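Local atomic coordinates of NADH kinase POS5, mitochondrial (Saccharomyces cerevisiae, PDB entry 3AFO), a protein that phosphorylates NADH and, with about half the preference, NAD(+) at the expense of ATP, serving as a key source of the cellular reductant NADPH. Residues N14-S19 with L41-I46; F145-L150 with F156-H161; V252-P257 with N362-G367; M261-I264 with S270-P273; V298-V303 with Q308-V313. All coordinates share one frame; numbering follows the deposited sequence. Where two conformers were deposited one is given.

From the N terminus, contact 1 closes the short excursion through strands 23-25 and 33-36 and sets the loop after strand 8-12 beside strand 43-48 of the parallel sheet. Contact 2 follows in series, closing the nine-residue connection between strands 142-146 and 156-157 of that same sheet. Contact 3 spans far more: it brings helix 363-370 back to the turn before strand 258-266, enclosing 104 residues that contain contacts 4 and 5. These two, one after the other, belong to the six-stranded antiparallel sheet: contact 4 packs strand 258-266 against the connection to strand 274-277, and contact 5 is the hairpin at the sheet's other edge within this chain. No two contacts cross.

Contact 1 of 5, residues N14-S19 with L41-I46; sequences NNLRSS and LQNVYI
Leu16 is the first residue of 14-19 to meet Asn43, at the start of strand 43-48 in the parallel alpha/beta sheet of the NAD kinase N-terminal domain. The two side chains slide past each other in opposite directions. The leucine CG lies beside its own backbone N (chi1 -55°), which lays one branch along the amide: CD1 of Leu16 is 3.9 Å from OD1 of Asn43, and CB of Leu16 is equally far from ND2 of Asn43. Beyond the amide, Leu16 also packs on Asn74 and Ile76 of the neighbouring strand 74-76, and its carbonyl accepts from NE of Arg114. At Arg17 the contact passes to the backbone, since the guanidinium end leads away from the strand. The carbonyl O of Arg17 lies 2.9 Å from ND2 of Asn43. The same nitrogen is hydrogen-bonded to the carbonyl O of Arg114, in the chain leading into strand 117-122; a further carbonyl, that of Asn113, receives Ser19 OG. Packing on Leu16 and a shared water tie the asparagine to the N-terminal loop. Its oxygen accepts from Asn74 ND2 and from that water, which lies 2.8 Å from Asn43 OD1 and itself accepts from N of Arg17 at 3.1 Å.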
# COMPACT_ATOMS: atom_id res chain seq x y z
N ASN A 14 20.24 15.71 -45.18
CA ASN A 14 19.32 15.96 -46.29
C ASN A 14 19.80 15.36 -47.62
O ASN A 14 19.06 15.37 -48.59
CB ASN A 14 19.00 17.45 -46.45
CG ASN A 14 20.19 18.27 -46.87
OD1 ASN A 14 21.04 17.82 -47.64
ND2 ASN A 14 20.26 19.50 -46.38
N ASN A 15 21.03 14.84 -47.65
CA ASN A 15 21.52 14.08 -48.81
C ASN A 15 20.84 12.71 -48.91
O ASN A 15 20.95 12.04 -49.94
CB ASN A 15 23.04 13.86 -48.74
CG ASN A 15 23.83 15.15 -48.92
OD1 ASN A 15 23.27 16.23 -49.16
ND2 ASN A 15 25.14 15.04 -48.81
N LEU A 16 20.16 12.30 -47.84
CA LEU A 16 19.49 11.00 -47.80
C LEU A 16 18.02 11.10 -48.19
O LEU A 16 17.41 12.17 -48.09
CB LEU A 16 19.62 10.35 -46.41
CG LEU A 16 21.03 10.17 -45.84
CD1 LEU A 16 20.98 9.51 -44.46
CD2 LEU A 16 21.93 9.38 -46.80
N ARG A 17 17.46 9.97 -48.61
CA ARG A 17 16.07 9.85 -49.04
C ARG A 17 15.12 9.84 -47.85
O ARG A 17 15.50 9.43 -46.75
CB ARG A 17 15.86 8.56 -49.84
CG ARG A 17 16.88 8.29 -50.96
CD ARG A 17 16.65 9.16 -52.18
NE ARG A 17 15.42 8.82 -52.89
CZ ARG A 17 15.28 8.89 -54.22
NH1 ARG A 17 16.30 9.25 -54.98
NH2 ARG A 17 14.13 8.58 -54.78
N SER A 18 13.88 10.26 -48.09
CA SER A 18 12.80 10.22 -47.09
C SER A 18 12.60 8.83 -46.49
O SER A 18 12.85 7.82 -47.14
CB SER A 18 11.49 10.68 -47.73
OG SER A 18 11.52 12.08 -47.98
N SER A 19 12.11 8.80 -45.24
CA SER A 19 11.87 7.56 -44.50
C SER A 19 11.04 6.54 -45.26
O SER A 19 10.10 6.88 -45.97
CB SER A 19 11.15 7.85 -43.18
OG SER A 19 11.68 9.00 -42.55
N LEU A 41 15.83 -1.52 -45.64
CA LEU A 41 16.36 -0.68 -44.57
C LEU A 41 17.68 -0.04 -45.00
O LEU A 41 18.60 -0.74 -45.40
CB LEU A 41 16.58 -1.52 -43.30
CG LEU A 41 17.44 -0.97 -42.16
CD1 LEU A 41 16.86 0.32 -41.62
CD2 LEU A 41 17.60 -2.00 -41.05
N GLN A 42 17.76 1.29 -44.90
CA GLN A 42 18.97 2.01 -45.26
C GLN A 42 19.42 3.06 -44.23
O GLN A 42 20.59 3.05 -43.82
CB GLN A 42 18.82 2.69 -46.62
CG GLN A 42 18.88 1.76 -47.82
CD GLN A 42 18.98 2.53 -49.13
OE1 GLN A 42 18.03 3.19 -49.55
NE2 GLN A 42 20.14 2.46 -49.76
N ASN A 43 18.51 3.95 -43.83
CA ASN A 43 18.85 5.09 -42.97
C ASN A 43 18.72 4.74 -41.48
O ASN A 43 17.61 4.67 -40.93
CB ASN A 43 17.97 6.29 -43.28
CG ASN A 43 18.07 6.76 -44.74
OD1 ASN A 43 18.97 6.36 -45.49
ND2 ASN A 43 17.14 7.62 -45.14
N VAL A 44 19.86 4.53 -40.83
CA VAL A 44 19.88 4.13 -39.42
C VAL A 44 20.35 5.28 -38.55
O VAL A 44 21.51 5.69 -38.63
CB VAL A 44 20.77 2.88 -39.22
CG1 VAL A 44 20.80 2.44 -37.74
CG2 VAL A 44 20.26 1.72 -40.10
N TYR A 45 19.44 5.81 -37.73
CA TYR A 45 19.76 6.85 -36.75
C TYR A 45 20.20 6.24 -35.41
O TYR A 45 19.47 5.43 -34.82
CB TYR A 45 18.57 7.78 -36.56
CG TYR A 45 18.72 8.85 -35.50
CD1 TYR A 45 19.88 9.61 -35.39
CD2 TYR A 45 17.66 9.13 -34.63
CE1 TYR A 45 20.00 10.60 -34.43
CE2 TYR A 45 17.77 10.13 -33.67
CZ TYR A 45 18.94 10.86 -33.57
OH TYR A 45 19.07 11.85 -32.62
N ILE A 46 21.38 6.63 -34.95
CA ILE A 46 21.95 6.05 -33.73
C ILE A 46 22.15 7.12 -32.67
O ILE A 46 22.76 8.16 -32.94
CB ILE A 46 23.30 5.33 -33.99
CG1 ILE A 46 23.20 4.41 -35.21
CG2 ILE A 46 23.73 4.52 -32.76
CD1 ILE A 46 24.54 4.01 -35.76
O HOH W 1 18.93 7.30 -48.15

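Contact 2 of 5, residues F145-L150 with F156-H161; sequences FALGTL and FDFKEH
The ring of Phe145 forms the apolar centre, packed against Phe156, Phe158 and His161. Phe158 turns its edge to the Phe145 face in a T-shaped pair, with centroids 5.9 Å apart and planes at 85°; its CG stands anti to the backbone N (chi1 177°), swinging the ring up beside its partner. CB of His161 makes an off-centre CH-pi contact, 4.2 Å from the centroid of the Phe145 ring. CB of Phe156 approaches obliquely, 3.5 Å from CD1 of Phe145, while the carbonyl O of Asp157 lies at the ring edge. A serine in place of Phe145 would probably leave the Phe158 edge without its aromatic face and open a gap beneath the start of helix 161-169. Leu147 extends the apolar patch, its CG 3.8 Å from CB of Phe158. These residues join the last two strands of the parallel sheet, 142-146 and 156-157, through the parallel bridges Phe145-Phe156 and Ala146-Asp157. The backbone bond from Ala146 N to Phe156 O is short, 2.7 Å, and almost straight. Farther out, OD1 of Asp157 accepts from Lys159 N above the carboxylate plane, an Asx turn, and Glu160 OE2 takes the N-H of Asp157 on its anti side. His161 ND1 reaches back to O of Phe158 at 2.8 Å, with that oxygen in the imidazole plane.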
# COMPACT_ATOMS: atom_id res chain seq x y z
N PHE A 145 19.74 -1.28 -27.36
CA PHE A 145 20.82 -2.05 -26.75
C PHE A 145 21.22 -1.47 -25.40
O PHE A 145 21.48 -0.27 -25.29
CB PHE A 145 22.06 -2.06 -27.64
CG PHE A 145 21.87 -2.81 -28.94
CD1 PHE A 145 21.87 -4.19 -28.96
CD2 PHE A 145 21.74 -2.11 -30.14
CE1 PHE A 145 21.72 -4.88 -30.17
CE2 PHE A 145 21.59 -2.78 -31.34
CZ PHE A 145 21.57 -4.17 -31.36
N ALA A 146 21.29 -2.33 -24.40
CA ALA A 146 21.63 -1.93 -23.03
C ALA A 146 23.13 -1.83 -22.81
O ALA A 146 23.86 -2.83 -22.94
CB ALA A 146 21.02 -2.90 -22.05
N LEU A 147 23.60 -0.63 -22.49
CA LEU A 147 24.99 -0.42 -22.12
C LEU A 147 25.04 0.32 -20.80
O LEU A 147 24.16 1.12 -20.50
CB LEU A 147 25.72 0.39 -23.19
CG LEU A 147 26.08 -0.46 -24.42
CD1 LEU A 147 25.68 0.25 -25.69
CD2 LEU A 147 27.55 -0.87 -24.41
N GLY A 148 26.09 0.06 -20.02
CA GLY A 148 26.25 0.71 -18.71
C GLY A 148 25.26 0.13 -17.71
O GLY A 148 24.91 -1.06 -17.77
N THR A 149 24.81 0.97 -16.79
CA THR A 149 23.89 0.55 -15.74
C THR A 149 22.57 0.11 -16.38
O THR A 149 22.04 0.78 -17.27
CB THR A 149 23.66 1.68 -14.72
OG1 THR A 149 24.93 2.08 -14.18
CG2 THR A 149 22.75 1.23 -13.57
N LEU A 150 22.06 -1.03 -15.93
CA LEU A 150 20.83 -1.58 -16.48
C LEU A 150 19.57 -0.77 -16.16
O LEU A 150 19.44 -0.18 -15.08
CB LEU A 150 20.66 -3.05 -16.09
CG LEU A 150 21.53 -4.04 -16.88
CD1 LEU A 150 21.13 -5.47 -16.55
CD2 LEU A 150 21.44 -3.81 -18.40
N PHE A 156 18.12 -5.91 -25.45
CA PHE A 156 19.34 -6.55 -25.98
C PHE A 156 20.61 -6.07 -25.34
O PHE A 156 20.81 -4.87 -25.12
CB PHE A 156 19.45 -6.33 -27.50
CG PHE A 156 18.27 -6.82 -28.27
CD1 PHE A 156 18.10 -8.17 -28.52
CD2 PHE A 156 17.29 -5.92 -28.71
CE1 PHE A 156 16.98 -8.63 -29.21
CE2 PHE A 156 16.18 -6.38 -29.40
CZ PHE A 156 16.03 -7.73 -29.66
N ASP A 157 21.49 -7.02 -25.06
CA ASP A 157 22.88 -6.74 -24.71
C ASP A 157 23.56 -6.27 -25.98
O ASP A 157 23.37 -6.88 -27.03
CB ASP A 157 23.53 -8.04 -24.24
CG ASP A 157 24.86 -7.82 -23.53
OD1 ASP A 157 25.67 -6.97 -23.97
OD2 ASP A 157 25.10 -8.54 -22.54
N PHE A 158 24.37 -5.22 -25.90
CA PHE A 158 25.10 -4.73 -27.08
C PHE A 158 26.00 -5.79 -27.74
O PHE A 158 26.26 -5.71 -28.94
CB PHE A 158 25.90 -3.45 -26.79
CG PHE A 158 26.72 -2.97 -27.98
CD1 PHE A 158 26.10 -2.36 -29.07
CD2 PHE A 158 28.11 -3.17 -28.02
CE1 PHE A 158 26.85 -1.93 -30.18
CE2 PHE A 158 28.86 -2.76 -29.13
CZ PHE A 158 28.23 -2.13 -30.21
N LYS A 159 26.46 -6.75 -26.94
CA LYS A 159 27.26 -7.89 -27.42
C LYS A 159 26.57 -8.63 -28.56
O LYS A 159 27.24 -9.15 -29.45
CB LYS A 159 27.53 -8.88 -26.28
CG LYS A 159 28.88 -8.74 -25.60
CD LYS A 159 28.90 -7.61 -24.59
CE LYS A 159 30.02 -7.81 -23.58
NZ LYS A 159 30.15 -6.66 -22.63
N GLU A 160 25.24 -8.65 -28.53
CA GLU A 160 24.44 -9.39 -29.51
C GLU A 160 24.20 -8.59 -30.80
O GLU A 160 23.42 -9.02 -31.64
CB GLU A 160 23.07 -9.79 -28.94
CG GLU A 160 22.96 -10.03 -27.43
CD GLU A 160 21.53 -10.39 -27.01
OE1 GLU A 160 20.94 -11.31 -27.62
OE2 GLU A 160 20.98 -9.75 -26.08
N HIS A 161 24.84 -7.43 -30.95
CA HIS A 161 24.43 -6.46 -31.99
C HIS A 161 24.47 -6.94 -33.45
O HIS A 161 23.58 -6.58 -34.23
CB HIS A 161 25.15 -5.11 -31.84
CG HIS A 161 26.60 -5.13 -32.23
ND1 HIS A 161 27.62 -5.37 -31.33
CD2 HIS A 161 27.20 -4.92 -33.43
CE1 HIS A 161 28.78 -5.32 -31.96
NE2 HIS A 161 28.55 -5.05 -33.24

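Contact 3 of 5, residues V252-P257 with N362-G367; sequences VSPLVP and NDWIRG
Trp364 carries its CG anti to the backbone N (chi1 -175°), which projects the indole from the helix onto Ser253 and Pro254. At chi2 66° the ring lies with one face against the turn. Two CH-pi contacts share that face: CB of Ser253 sits 3.9 Å from the centroid of the Trp364 six-membered ring and almost on its normal, while CD of Pro254 is 3.8 Å from the centroid of the Trp364 five-membered ring. The benzo part also receives the serine backbone, with CA of Ser253 3.6 Å from CZ2 of Trp364. What the indole covers is a type I beta turn from Ser253 to Val256, just before strand 258-266, and so the C-terminal helix 363-370 is joined to the C-terminal domain. Ser253 OG is used within its own turn, accepting from Leu255 N at 3.1 Å, an ST turn. Leu276 of the third subunit also packs on Trp364, so the contact adjoins a subunit interface. A water accepts from NE1 of Trp364 at 2.8 Å and donates to O of Val252 at 2.6 Å. With an alanine here the indole is gone, and Ser253 and Pro254 would probably lose their packing surface and the water its donor on the helix.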
# COMPACT_ATOMS: atom_id res chain seq x y z
N VAL A 252 1.39 -2.90 -15.11
CA VAL A 252 0.41 -3.06 -16.17
C VAL A 252 1.12 -3.53 -17.44
O VAL A 252 2.06 -2.89 -17.90
CB VAL A 252 -0.33 -1.73 -16.43
CG1 VAL A 252 -1.40 -1.92 -17.50
CG2 VAL A 252 -0.96 -1.22 -15.12
N SER A 253 0.67 -4.66 -17.97
CA SER A 253 1.22 -5.17 -19.22
C SER A 253 1.09 -4.14 -20.36
O SER A 253 0.02 -3.52 -20.52
CB SER A 253 0.53 -6.46 -19.62
OG SER A 253 0.63 -6.66 -21.03
N PRO A 254 2.16 -3.97 -21.16
CA PRO A 254 2.11 -2.99 -22.26
C PRO A 254 1.11 -3.34 -23.35
O PRO A 254 0.90 -2.56 -24.28
CB PRO A 254 3.55 -2.99 -22.81
CG PRO A 254 4.08 -4.35 -22.42
CD PRO A 254 3.49 -4.59 -21.05
N LEU A 255 0.48 -4.51 -23.25
CA LEU A 255 -0.61 -4.88 -24.17
C LEU A 255 -2.00 -4.41 -23.72
O LEU A 255 -2.97 -4.54 -24.46
CB LEU A 255 -0.63 -6.39 -24.41
CG LEU A 255 0.59 -7.02 -25.08
CD1 LEU A 255 0.38 -8.55 -25.18
CD2 LEU A 255 0.85 -6.40 -26.45
N VAL A 256 -2.09 -3.88 -22.50
CA VAL A 256 -3.37 -3.39 -21.97
C VAL A 256 -3.56 -1.97 -22.47
O VAL A 256 -2.65 -1.14 -22.33
CB VAL A 256 -3.39 -3.41 -20.41
CG1 VAL A 256 -4.65 -2.72 -19.85
CG2 VAL A 256 -3.30 -4.84 -19.88
N PRO A 257 -4.74 -1.66 -23.07
CA PRO A 257 -5.01 -0.26 -23.38
C PRO A 257 -5.60 0.45 -22.16
O PRO A 257 -6.74 0.20 -21.79
CB PRO A 257 -6.04 -0.33 -24.52
CG PRO A 257 -6.45 -1.77 -24.65
CD PRO A 257 -5.84 -2.54 -23.51
N ASN A 362 8.28 -13.58 -24.69
CA ASN A 362 8.00 -13.51 -23.26
C ASN A 362 8.89 -12.52 -22.49
O ASN A 362 9.25 -12.76 -21.33
CB ASN A 362 8.06 -14.92 -22.67
CG ASN A 362 6.96 -15.83 -23.24
OD1 ASN A 362 5.76 -15.59 -23.03
ND2 ASN A 362 7.36 -16.86 -23.98
N ASP A 363 9.22 -11.41 -23.14
CA ASP A 363 10.13 -10.40 -22.58
C ASP A 363 9.57 -9.78 -21.31
O ASP A 363 10.33 -9.42 -20.41
CB ASP A 363 10.38 -9.27 -23.60
CG ASP A 363 11.36 -9.67 -24.70
OD1 ASP A 363 11.94 -10.77 -24.63
OD2 ASP A 363 11.56 -8.86 -25.64
N TRP A 364 8.25 -9.64 -21.26
CA TRP A 364 7.59 -8.92 -20.20
C TRP A 364 7.64 -9.68 -18.88
O TRP A 364 8.07 -9.14 -17.87
CB TRP A 364 6.13 -8.59 -20.57
CG TRP A 364 5.49 -7.74 -19.48
CD1 TRP A 364 5.83 -6.46 -19.13
CD2 TRP A 364 4.42 -8.12 -18.61
NE1 TRP A 364 5.03 -6.02 -18.09
CE2 TRP A 364 4.15 -7.02 -17.76
CE3 TRP A 364 3.64 -9.28 -18.48
CZ2 TRP A 364 3.15 -7.05 -16.78
CZ3 TRP A 364 2.64 -9.31 -17.51
CH2 TRP A 364 2.41 -8.20 -16.67
N ILE A 365 7.21 -10.94 -18.88
CA ILE A 365 7.25 -11.76 -17.67
C ILE A 365 8.69 -11.90 -17.17
O ILE A 365 8.95 -11.76 -15.98
CB ILE A 365 6.55 -13.13 -17.86
CG1 ILE A 365 5.04 -12.93 -17.84
CG2 ILE A 365 6.99 -14.14 -16.78
CD1 ILE A 365 4.23 -14.18 -18.11
N ARG A 366 9.62 -12.14 -18.10
CA ARG A 366 11.03 -12.30 -17.73
C ARG A 366 11.63 -11.00 -17.20
O ARG A 366 12.43 -11.03 -16.26
CB ARG A 366 11.83 -12.87 -18.91
CG ARG A 366 11.40 -14.29 -19.26
CD ARG A 366 12.59 -15.17 -19.62
NE ARG A 366 12.69 -15.40 -21.06
CZ ARG A 366 11.94 -16.27 -21.74
NH1 ARG A 366 11.02 -16.99 -21.11
NH2 ARG A 366 12.12 -16.42 -23.04
N GLY A 367 11.23 -9.87 -17.76
CA GLY A 367 11.68 -8.55 -17.30
C GLY A 367 11.22 -8.21 -15.88
O GLY A 367 12.03 -7.81 -15.05
O HOH W 2 4.58 -3.34 -17.28

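Contact 4 of 5, residues M261-I264 with S270-P273; sequences MTPI and SFRP
Pro263 lies over the ring of Phe271, and this CH-pi contact carries the pair. CB of Pro263 stands 3.6 Å from the centroid of the Phe271 ring, 11° off its normal, so that it sits above the centre. The two side chains come from opposite directions; the phenylalanine CG is anti to its backbone N (chi1 -163°), which brings the ring out under the proline. CG and CD of Pro263 spread over the same ring, with CG 3.5 Å from CD2 of Phe271. Apolar contact of a looser kind comes from Met261, whose CG lies at the ring edge, 4.4 Å from CZ of Phe271. The packing joins strand 258-266 to the connection that leads to strand 274-277, outermost within this chain in the six-stranded antiparallel sheet of the C-terminal domain; Phe271 is the centre of an inverse gamma turn there. Backbone approaches add to it: O of Phe271 comes within 3.3 Å of CG of Pro263, and O of Met261 within 3.7 Å of CA of Pro273. Several polar and aromatic partners lie beyond the two segments. Thr262 OG1 is bonded to Ser244 OG; from the third subunit, Phe374 meets the Phe271 ring edge-to-face, and the carbonyls of Leu245 and Gly249 accept from Arg272 NH1.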
# COMPACT_ATOMS: atom_id res chain seq x y z
N MET A 261 -3.50 6.64 -13.56
CA MET A 261 -3.48 7.86 -12.77
C MET A 261 -3.01 7.51 -11.37
O MET A 261 -3.73 6.85 -10.62
CB MET A 261 -4.86 8.52 -12.72
CG MET A 261 -4.90 9.81 -11.88
SD MET A 261 -6.53 10.57 -11.93
CE MET A 261 -6.57 11.18 -13.62
N THR A 262 -1.80 7.94 -11.01
CA THR A 262 -1.19 7.51 -9.74
C THR A 262 -0.77 8.72 -8.92
O THR A 262 0.01 9.54 -9.41
CB THR A 262 0.06 6.61 -9.99
OG1 THR A 262 -0.29 5.51 -10.84
CG2 THR A 262 0.66 6.08 -8.67
N PRO A 263 -1.28 8.84 -7.67
CA PRO A 263 -0.92 10.00 -6.86
C PRO A 263 0.52 9.91 -6.37
O PRO A 263 1.05 8.81 -6.18
CB PRO A 263 -1.90 9.93 -5.69
CG PRO A 263 -2.17 8.45 -5.51
CD PRO A 263 -2.15 7.89 -6.94
N ILE A 264 1.16 11.06 -6.21
CA ILE A 264 2.50 11.10 -5.66
C ILE A 264 2.45 11.73 -4.27
O ILE A 264 2.25 12.94 -4.15
CB ILE A 264 3.51 11.88 -6.57
CG1 ILE A 264 3.46 11.34 -8.00
CG2 ILE A 264 4.94 11.79 -5.99
CD1 ILE A 264 4.17 12.21 -9.05
N SER A 270 -7.03 7.68 1.09
CA SER A 270 -7.91 6.95 0.17
C SER A 270 -7.73 7.20 -1.32
O SER A 270 -8.61 6.86 -2.12
CB SER A 270 -9.37 7.20 0.55
OG SER A 270 -9.64 8.60 0.67
N PHE A 271 -6.60 7.79 -1.72
CA PHE A 271 -6.32 7.98 -3.15
C PHE A 271 -5.65 6.71 -3.68
O PHE A 271 -4.43 6.66 -3.88
CB PHE A 271 -5.46 9.22 -3.43
CG PHE A 271 -5.47 9.68 -4.89
CD1 PHE A 271 -5.34 11.04 -5.20
CD2 PHE A 271 -5.59 8.78 -5.94
CE1 PHE A 271 -5.35 11.48 -6.54
CE2 PHE A 271 -5.60 9.21 -7.28
CZ PHE A 271 -5.48 10.55 -7.58
N ARG A 272 -6.47 5.67 -3.88
CA ARG A 272 -5.99 4.42 -4.44
C ARG A 272 -5.69 4.68 -5.92
O ARG A 272 -6.48 5.35 -6.58
CB ARG A 272 -7.09 3.34 -4.31
CG ARG A 272 -6.66 1.90 -4.67
CD ARG A 272 -5.63 1.33 -3.68
NE ARG A 272 -6.16 1.15 -2.32
CZ ARG A 272 -6.80 0.05 -1.89
NH1 ARG A 272 -7.02 -0.96 -2.72
NH2 ARG A 272 -7.23 -0.04 -0.63
N PRO A 273 -4.58 4.14 -6.46
CA PRO A 273 -4.27 4.38 -7.87
C PRO A 273 -5.41 3.95 -8.80
O PRO A 273 -6.10 2.96 -8.50
CB PRO A 273 -3.02 3.51 -8.12
CG PRO A 273 -2.38 3.39 -6.76
CD PRO A 273 -3.56 3.29 -5.81

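Contact 5 of 5, residues V298-V303 with Q308-V313; sequences VVKLSV and QQDLDV
Lys300 and Asp310 stand side by side on one face of the paired strands 299-303 and 308-311, both side chains pointing the same way. In this conformer of the lysine, one of two deposited, the chain starts extended and then folds over at chi3 -65° and chi4 -62°, which turns NZ of Lys300 back to OD1 of Asp310, 3.1 Å away. The ammonium meets the syn side of the carboxylate, a salt bridge that may be only partly occupied, and the aliphatic CG of Lys300 lies alongside the same oxygen. In the same conformer the ammonium is hydrogen-bonded to Asn208 OD1 of the fourth subunit. On the other face the apolar side chains gather: CB of Leu301 is 4.1 Å from CD1 of Leu311, and both leucines pack on strand 201-205, against Ile202 and Leu204 respectively. Toward the two ends the side chains cross obliquely, Val303 laying CG2 at 3.8 Å from CG of Gln308, and Val298 setting CG2 at 4.1 Å from CG2 of Val313. Between the faces the strands are laced by backbone bonds: Leu311 N to Val299 O at 2.7 Å, Leu301 N to Gln309 O at 2.9 Å, and Gln308 N to Leu301 O. The bond from Val298 N to Leu311 O is weak; here Val298 and Val299 both lie opposite Leu311, a classic beta bulge. Strands 299-303 and 306-311 form an antiparallel beta hairpin, the second being outermost, within this chain, in the six-stranded sheet of the C-terminal domain.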
# COMPACT_ATOMS: atom_id res chain seq x y z
N VAL A 298 4.45 27.06 -8.74
CA VAL A 298 4.03 26.20 -7.63
C VAL A 298 4.13 24.71 -7.97
O VAL A 298 4.18 23.86 -7.06
CB VAL A 298 2.62 26.58 -7.08
CG1 VAL A 298 2.65 27.99 -6.50
CG2 VAL A 298 1.54 26.46 -8.17
N VAL A 299 4.17 24.41 -9.27
CA VAL A 299 4.24 23.03 -9.76
C VAL A 299 5.15 22.89 -10.98
O VAL A 299 5.14 23.74 -11.87
CB VAL A 299 2.85 22.50 -10.16
CG1 VAL A 299 2.89 21.00 -10.31
CG2 VAL A 299 1.79 22.91 -9.15
N LYS A 300 5.92 21.81 -11.02
CA LYS A 300 6.74 21.52 -12.18
C LYS A 300 6.02 20.50 -13.06
O LYS A 300 5.40 19.58 -12.55
CB LYS A 300 8.12 20.99 -11.76
CG LYS A 300 9.17 21.05 -12.88
CD LYS A 300 10.53 20.49 -12.44
CE LYS A 300 11.17 21.31 -11.33
NZ LYS A 300 11.47 22.72 -11.72
N LEU A 301 6.11 20.68 -14.37
CA LEU A 301 5.60 19.71 -15.32
C LEU A 301 6.77 18.97 -15.98
O LEU A 301 7.68 19.61 -16.55
CB LEU A 301 4.73 20.40 -16.38
CG LEU A 301 4.30 19.54 -17.58
CD1 LEU A 301 3.32 18.43 -17.19
CD2 LEU A 301 3.70 20.42 -18.69
N SER A 302 6.74 17.64 -15.92
CA SER A 302 7.71 16.83 -16.63
C SER A 302 7.04 15.82 -17.54
O SER A 302 5.95 15.31 -17.25
CB SER A 302 8.65 16.12 -15.65
OG SER A 302 9.23 17.05 -14.76
N VAL A 303 7.70 15.52 -18.66
CA VAL A 303 7.19 14.58 -19.64
C VAL A 303 8.35 13.62 -19.92
O VAL A 303 9.44 14.04 -20.34
CB VAL A 303 6.77 15.29 -20.96
CG1 VAL A 303 6.42 14.26 -22.03
CG2 VAL A 303 5.61 16.26 -20.74
N GLN A 308 9.65 20.45 -18.27
CA GLN A 308 9.16 21.27 -19.36
C GLN A 308 9.15 22.71 -18.93
O GLN A 308 9.74 23.57 -19.59
CB GLN A 308 7.74 20.84 -19.77
CG GLN A 308 7.64 19.40 -20.26
CD GLN A 308 8.58 19.12 -21.43
OE1 GLN A 308 9.52 18.35 -21.31
NE2 GLN A 308 8.33 19.76 -22.54
N GLN A 309 8.52 22.95 -17.79
CA GLN A 309 8.10 24.26 -17.36
C GLN A 309 7.65 24.22 -15.92
O GLN A 309 7.12 23.21 -15.44
CB GLN A 309 6.88 24.68 -18.14
CG GLN A 309 7.14 25.61 -19.29
CD GLN A 309 5.86 26.21 -19.79
OE1 GLN A 309 5.53 26.11 -20.96
NE2 GLN A 309 5.10 26.82 -18.88
N ASP A 310 7.85 25.33 -15.24
CA ASP A 310 7.15 25.56 -14.00
C ASP A 310 5.80 26.12 -14.39
O ASP A 310 5.69 26.90 -15.35
CB ASP A 310 7.95 26.48 -13.11
CG ASP A 310 9.29 25.88 -12.75
OD1 ASP A 310 9.49 24.69 -13.10
OD2 ASP A 310 10.13 26.56 -12.13
N LEU A 311 4.77 25.66 -13.69
CA LEU A 311 3.40 26.07 -13.96
C LEU A 311 2.88 26.93 -12.83
O LEU A 311 3.36 26.83 -11.69
CB LEU A 311 2.48 24.87 -14.19
CG LEU A 311 2.78 23.87 -15.31
CD1 LEU A 311 1.59 22.91 -15.49
CD2 LEU A 311 3.11 24.57 -16.63
N ASP A 312 1.91 27.77 -13.16
CA ASP A 312 1.28 28.69 -12.22
C ASP A 312 -0.16 28.26 -11.95
O ASP A 312 -0.76 27.53 -12.74
CB ASP A 312 1.29 30.11 -12.80
CG ASP A 312 2.65 30.50 -13.38
OD1 ASP A 312 3.68 30.25 -12.71
OD2 ASP A 312 2.70 31.05 -14.50
N VAL A 313 -0.70 28.71 -10.83
CA VAL A 313 -2.12 28.56 -10.52
C VAL A 313 -2.94 29.06 -11.71
O VAL A 313 -2.72 30.17 -12.20
CB VAL A 313 -2.48 29.35 -9.23
CG1 VAL A 313 -3.99 29.47 -9.05
CG2 VAL A 313 -1.84 28.70 -8.01